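LPG0439 HIT-related domain-containing protein (Legionella pneumophila subsp. pneumophila, PDB 5L0L) is of unknown function but contains a HIT-related domain, the part crystallised here, within a longer protein that is probably membrane-bound. Local coordinates at residues A[83-95]-A[185-199]. Residues are numbered along the deposited sequence; the frame is centred on the assembly and turned at random.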
loop_
_atom_site.group_PDB
_atom_site.type_symbol
_atom_site.label_atom_id
_atom_site.label_comp_id
_atom_site.label_asym_id
_atom_site.label_seq_id
_atom_site.Cartn_x
_atom_site.Cartn_y
_atom_site.Cartn_z
ATOM N N ALA A 83 -5.985 2.216 -6.998
ATOM C CA ALA A 83 -4.569 2.471 -6.725
ATOM C C ALA A 83 -3.667 2.102 -7.914
ATOM O O ALA A 83 -2.816 2.897 -8.318
ATOM C CB ALA A 83 -4.121 1.803 -5.420
ATOM N N SER A 84 -3.868 0.927 -8.505
ATOM C CA SER A 84 -3.071 0.507 -9.668
ATOM C C SER A 84 -3.164 1.518 -10.808
ATOM O O SER A 84 -2.140 1.865 -11.419
ATOM C CB SER A 84 -3.521 -0.869 -10.152
ATOM O OG SER A 84 -3.311 -1.835 -9.130
ATOM N N LEU A 85 -4.374 2.008 -11.068
ATOM C CA LEU A 85 -4.602 3.066 -12.078
ATOM C C LEU A 85 -3.799 4.333 -11.726
ATOM O O LEU A 85 -3.039 4.846 -12.535
ATOM C CB LEU A 85 -6.098 3.409 -12.171
ATOM C CG LEU A 85 -6.476 4.663 -12.970
ATOM C CD1 LEU A 85 -5.974 4.545 -14.379
ATOM C CD2 LEU A 85 -7.986 4.909 -12.952
HETATM N N MSE A 86 -3.963 4.813 -10.491
HETATM C CA MSE A 86 -3.318 6.063 -10.094
HETATM C C MSE A 86 -1.819 5.990 -10.093
HETATM O O MSE A 86 -1.169 7.015 -10.291
HETATM C CB MSE A 86 -3.823 6.613 -8.759
HETATM C CG MSE A 86 -5.295 6.977 -8.753
HETATM SE SE MSE A 86 -5.793 8.252 -10.173
HETATM C CE MSE A 86 -4.529 9.664 -9.741
ATOM N N THR A 87 -1.222 4.807 -9.862
ATOM C CA THR A 87 0.236 4.713 -9.972
ATOM C C THR A 87 0.791 5.229 -11.322
ATOM O O THR A 87 1.897 5.778 -11.370
ATOM C CB THR A 87 0.799 3.293 -9.772
ATOM O OG1 THR A 87 0.356 2.435 -10.837
ATOM C CG2 THR A 87 0.409 2.716 -8.383
ATOM N N GLN A 88 -0.000 5.083 -12.391
ATOM C CA GLN A 88 0.441 5.502 -13.716
ATOM C C GLN A 88 0.521 7.017 -13.875
ATOM O O GLN A 88 1.330 7.502 -14.675
ATOM C CB GLN A 88 -0.418 4.846 -14.801
ATOM C CG GLN A 88 -0.394 3.301 -14.705
ATOM C CD GLN A 88 1.008 2.731 -14.696
ATOM O OE1 GLN A 88 1.722 2.785 -15.713
ATOM N NE2 GLN A 88 1.447 2.225 -13.537
ATOM N N VAL A 89 -0.274 7.762 -13.111
ATOM C CA VAL A 89 -0.162 9.211 -13.117
ATOM C C VAL A 89 1.194 9.638 -12.515
ATOM O O VAL A 89 1.894 10.463 -13.088
ATOM C CB VAL A 89 -1.332 9.877 -12.395
ATOM C CG1 VAL A 89 -1.078 11.354 -12.251
ATOM C CG2 VAL A 89 -2.628 9.592 -13.136
ATOM N N TYR A 90 1.588 9.044 -11.372
ATOM C CA TYR A 90 2.891 9.337 -10.793
ATOM C C TYR A 90 4.028 8.970 -11.755
ATOM O O TYR A 90 4.988 9.733 -11.938
ATOM C CB TYR A 90 3.061 8.638 -9.429
ATOM C CG TYR A 90 2.212 9.283 -8.381
ATOM C CD1 TYR A 90 2.681 10.389 -7.668
ATOM C CD2 TYR A 90 0.916 8.861 -8.167
ATOM C CE1 TYR A 90 1.903 11.003 -6.718
ATOM C CE2 TYR A 90 0.111 9.481 -7.245
ATOM C CZ TYR A 90 0.596 10.548 -6.515
ATOM O OH TYR A 90 -0.216 11.159 -5.591
ATOM N N GLU A 91 3.899 7.809 -12.394
ATOM C CA GLU A 91 4.894 7.342 -13.374
ATOM C C GLU A 91 5.043 8.356 -14.520
ATOM O O GLU A 91 6.167 8.712 -14.880
ATOM C CB GLU A 91 4.501 5.956 -13.934
ATOM C CG GLU A 91 5.572 5.274 -14.774
ATOM C CD GLU A 91 6.658 4.583 -13.949
ATOM O OE1 GLU A 91 7.808 4.527 -14.479
ATOM O OE2 GLU A 91 6.374 4.055 -12.813
ATOM N N LYS A 92 3.929 8.843 -15.059
ATOM C CA LYS A 92 3.956 9.833 -16.153
ATOM C C LYS A 92 4.487 11.215 -15.761
ATOM O O LYS A 92 4.788 12.039 -16.622
ATOM C CB LYS A 92 2.557 10.044 -16.685
ATOM C CG LYS A 92 2.054 8.947 -17.577
ATOM C CD LYS A 92 0.572 9.142 -17.745
ATOM C CE LYS A 92 0.272 10.265 -18.714
ATOM N NZ LYS A 92 -1.174 10.396 -18.859
ATOM N N LEU A 93 4.488 11.500 -14.471
ATOM C CA LEU A 93 5.154 12.681 -13.908
ATOM C C LEU A 93 6.649 12.499 -13.649
ATOM O O LEU A 93 7.333 13.476 -13.356
ATOM C CB LEU A 93 4.454 13.140 -12.629
ATOM C CG LEU A 93 3.046 13.675 -12.793
ATOM C CD1 LEU A 93 2.355 13.752 -11.449
ATOM C CD2 LEU A 93 3.075 15.048 -13.501
ATOM N N GLY A 94 7.166 11.280 -13.805
ATOM C CA GLY A 94 8.568 10.984 -13.608
ATOM C C GLY A 94 8.935 10.654 -12.182
ATOM O O GLY A 94 10.128 10.727 -11.809
ATOM N N LEU A 95 7.935 10.265 -11.384
ATOM C CA LEU A 95 8.142 10.005 -9.953
ATOM C C LEU A 95 8.177 8.525 -9.626
ATOM O O LEU A 95 7.536 7.705 -10.312
ATOM C CB LEU A 95 7.010 10.654 -9.168
ATOM C CG LEU A 95 6.936 12.182 -9.363
ATOM C CD1 LEU A 95 5.635 12.745 -8.842
ATOM C CD2 LEU A 95 8.128 12.825 -8.683
HETATM N N MSE A 185 -2.993 19.413 -13.216
HETATM C CA MSE A 185 -2.102 18.459 -13.885
HETATM C C MSE A 185 -2.472 17.028 -13.583
HETATM O O MSE A 185 -2.388 16.178 -14.470
HETATM C CB MSE A 185 -0.640 18.756 -13.567
HETATM C CG MSE A 185 0.345 17.989 -14.429
HETATM SE SE MSE A 185 0.138 18.357 -16.356
HETATM C CE MSE A 185 1.023 20.014 -16.500
ATOM N N PHE A 186 -2.871 16.731 -12.335
ATOM C CA PHE A 186 -3.346 15.372 -12.021
ATOM C C PHE A 186 -4.561 15.013 -12.883
ATOM O O PHE A 186 -4.617 13.916 -13.445
ATOM C CB PHE A 186 -3.651 15.188 -10.546
ATOM C CG PHE A 186 -2.478 14.657 -9.752
ATOM C CD1 PHE A 186 -1.386 15.462 -9.496
ATOM C CD2 PHE A 186 -2.461 13.353 -9.276
ATOM C CE1 PHE A 186 -0.287 14.988 -8.780
ATOM C CE2 PHE A 186 -1.368 12.875 -8.540
ATOM C CZ PHE A 186 -0.285 13.697 -8.289
ATOM N N LYS A 187 -5.503 15.950 -13.007
ATOM C CA LYS A 187 -6.691 15.706 -13.848
ATOM C C LYS A 187 -6.319 15.441 -15.311
ATOM O O LYS A 187 -6.799 14.492 -15.913
ATOM C CB LYS A 187 -7.670 16.873 -13.769
ATOM C CG LYS A 187 -8.386 16.988 -12.452
ATOM C CD LYS A 187 -9.227 18.234 -12.397
ATOM C CE LYS A 187 -9.869 18.439 -11.031
ATOM N NZ LYS A 187 -10.647 19.705 -10.968
ATOM N N LEU A 188 -5.439 16.264 -15.856
ATOM C CA LEU A 188 -5.011 16.110 -17.230
ATOM C C LEU A 188 -4.277 14.795 -17.466
ATOM O O LEU A 188 -4.579 14.082 -18.433
ATOM C CB LEU A 188 -4.175 17.301 -17.695
ATOM C CG LEU A 188 -3.701 17.222 -19.153
ATOM C CD1 LEU A 188 -4.874 17.112 -20.106
ATOM C CD2 LEU A 188 -2.841 18.435 -19.491
ATOM N N LYS A 189 -3.323 14.459 -16.592
ATOM C CA LYS A 189 -2.567 13.232 -16.783
ATOM C C LYS A 189 -3.494 12.010 -16.658
ATOM O O LYS A 189 -3.352 11.055 -17.404
ATOM C CB LYS A 189 -1.380 13.130 -15.812
ATOM C CG LYS A 189 -0.266 14.146 -16.053
ATOM C CD LYS A 189 0.302 14.079 -17.437
ATOM C CE LYS A 189 1.538 14.948 -17.667
ATOM N NZ LYS A 189 1.706 14.983 -19.155
ATOM N N LEU A 190 -4.447 12.062 -15.746
ATOM C CA LEU A 190 -5.405 10.971 -15.606
ATOM C C LEU A 190 -6.298 10.859 -16.833
ATOM O O LEU A 190 -6.509 9.751 -17.366
ATOM C CB LEU A 190 -6.235 11.157 -14.342
ATOM C CG LEU A 190 -7.315 10.100 -14.076
ATOM C CD1 LEU A 190 -6.743 8.704 -14.023
ATOM C CD2 LEU A 190 -8.067 10.470 -12.812
ATOM N N ALA A 191 -6.795 12.008 -17.301
ATOM C CA ALA A 191 -7.678 12.017 -18.476
ATOM C C ALA A 191 -6.919 11.493 -19.693
ATOM O O ALA A 191 -7.484 10.703 -20.472
ATOM C CB ALA A 191 -8.261 13.395 -18.730
ATOM N N GLU A 192 -5.652 11.885 -19.843
ATOM C CA GLU A 192 -4.825 11.356 -20.943
ATOM C C GLU A 192 -4.653 9.849 -20.831
ATOM O O GLU A 192 -4.753 9.104 -21.821
ATOM C CB GLU A 192 -3.461 12.029 -20.984
ATOM C CG GLU A 192 -3.533 13.456 -21.504
ATOM C CD GLU A 192 -2.283 14.279 -21.296
ATOM O OE1 GLU A 192 -1.377 13.887 -20.550
ATOM O OE2 GLU A 192 -2.205 15.377 -21.876
ATOM N N TYR A 193 -4.362 9.412 -19.620
ATOM C CA TYR A 193 -4.100 7.988 -19.393
ATOM C C TYR A 193 -5.312 7.140 -19.731
ATOM O O TYR A 193 -5.175 6.053 -20.328
ATOM C CB TYR A 193 -3.615 7.689 -17.960
ATOM C CG TYR A 193 -3.150 6.247 -17.863
ATOM C CD1 TYR A 193 -1.963 5.837 -18.478
ATOM C CD2 TYR A 193 -3.944 5.277 -17.269
ATOM C CE1 TYR A 193 -1.548 4.511 -18.442
ATOM C CE2 TYR A 193 -3.540 3.953 -17.231
ATOM C CZ TYR A 193 -2.350 3.569 -17.802
ATOM O OH TYR A 193 -1.954 2.230 -17.766
ATOM N N VAL A 194 -6.483 7.607 -19.348
ATOM C CA VAL A 194 -7.731 6.876 -19.610
ATOM C C VAL A 194 -8.016 6.681 -21.122
ATOM O O VAL A 194 -8.713 5.723 -21.489
ATOM C CB VAL A 194 -8.903 7.610 -18.934
ATOM C CG1 VAL A 194 -10.253 7.199 -19.483
ATOM C CG2 VAL A 194 -8.854 7.407 -17.444
ATOM N N ASN A 195 -7.495 7.606 -21.936
ATOM C CA ASN A 195 -7.543 7.558 -23.399
ATOM C C ASN A 195 -6.456 6.669 -24.052
ATOM O O ASN A 195 -6.464 6.528 -25.271
ATOM C CB ASN A 195 -7.444 8.992 -23.960
ATOM C CG ASN A 195 -8.604 9.890 -23.526
ATOM O OD1 ASN A 195 -8.473 11.133 -23.417
ATOM N ND2 ASN A 195 -9.750 9.268 -23.274
ATOM N N SER A 196 -5.528 6.086 -23.276
ATOM C CA SER A 196 -4.416 5.295 -23.831
ATOM C C SER A 196 -4.777 3.815 -24.106
ATOM O O SER A 196 -5.674 3.263 -23.478
ATOM C CB SER A 196 -3.197 5.340 -22.920
ATOM O OG SER A 196 -3.394 4.553 -21.757
ATOM N N PRO A 197 -4.055 3.164 -25.051
ATOM C CA PRO A 197 -4.216 1.713 -25.247
ATOM C C PRO A 197 -3.910 0.909 -23.994
ATOM O O PRO A 197 -4.618 -0.064 -23.728
ATOM C CB PRO A 197 -3.193 1.372 -26.349
ATOM C CG PRO A 197 -2.852 2.670 -26.996
ATOM C CD PRO A 197 -3.033 3.735 -25.947
ATOM N N GLU A 198 -2.895 1.311 -23.223
ATOM C CA GLU A 198 -2.532 0.593 -21.997
ATOM C C GLU A 198 -3.693 0.518 -21.028
ATOM O O GLU A 198 -3.915 -0.530 -20.429
ATOM C CB GLU A 198 -1.332 1.199 -21.270
ATOM C CG GLU A 198 0.019 1.022 -21.950
ATOM C CD GLU A 198 0.293 2.021 -23.068
ATOM O OE1 GLU A 198 1.284 1.793 -23.805
ATOM O OE2 GLU A 198 -0.480 3.005 -23.245
ATOM N N PHE A 199 -4.417 1.637 -20.856
ATOM C CA PHE A 199 -5.605 1.667 -19.993
ATOM C C PHE A 199 -6.667 0.677 -20.493
ATOM O O PHE A 199 -7.200 -0.122 -19.724
ATOM C CB PHE A 199 -6.234 3.065 -19.938
ATOM C CG PHE A 199 -7.487 3.119 -19.105
ATOM C CD1 PHE A 199 -7.416 3.311 -17.731
ATOM C CD2 PHE A 199 -8.739 2.952 -19.686
ATOM C CE1 PHE A 199 -8.568 3.352 -16.956
ATOM C CE2 PHE A 199 -9.893 2.990 -18.914
ATOM C CZ PHE A 199 -9.809 3.189 -17.545
HETATM O O HOH W 1 0.642 2.136 -18.279
#
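Tyr193 points CG away from its own backbone N (chi1 -171°), which turns the ring to meet Gln88, whose CB the helix backbone places over the face, near the ring centre and 3.8 Å from the centroid of Tyr193, a CH-pi contact. The Gln88 chain bends at chi2, turning its amide back so that OE1 shares a water with Tyr193 OH. Leu85 meets the same ring at its edge, CD1 lying 3.6 Å from Tyr193 CD2, and that methyl also reaches the edge of Phe199. Val89, where the backbones come nearest, divides its methyls: CG1 rests off-centre on Phe186, CG2 packs on Leu190. Phe186 in turn directs its edge at the face of Tyr90, centroids 5.3 Å apart and planes at 75°, a T-shaped pair; Tyr90 OH is held by Tyr49 O. At the partly exposed margin, Lys92 NZ donates to Lys189 O (2.7 Å), which also accepts the helical bond from Tyr193 N. A long salt bridge joins Lys92 NZ to Glu192 OE1 (3.9 Å). Met86 and Leu190 continue inward onto strands 51-58 and 25-31, respectively. The axes of helices 83-92 and 185-194 approach to 9.4 Å, with 114° between their N-to-C directions: two steeply crossed helices packed beside the antiparallel sheet of this HIT-related alpha+beta domain.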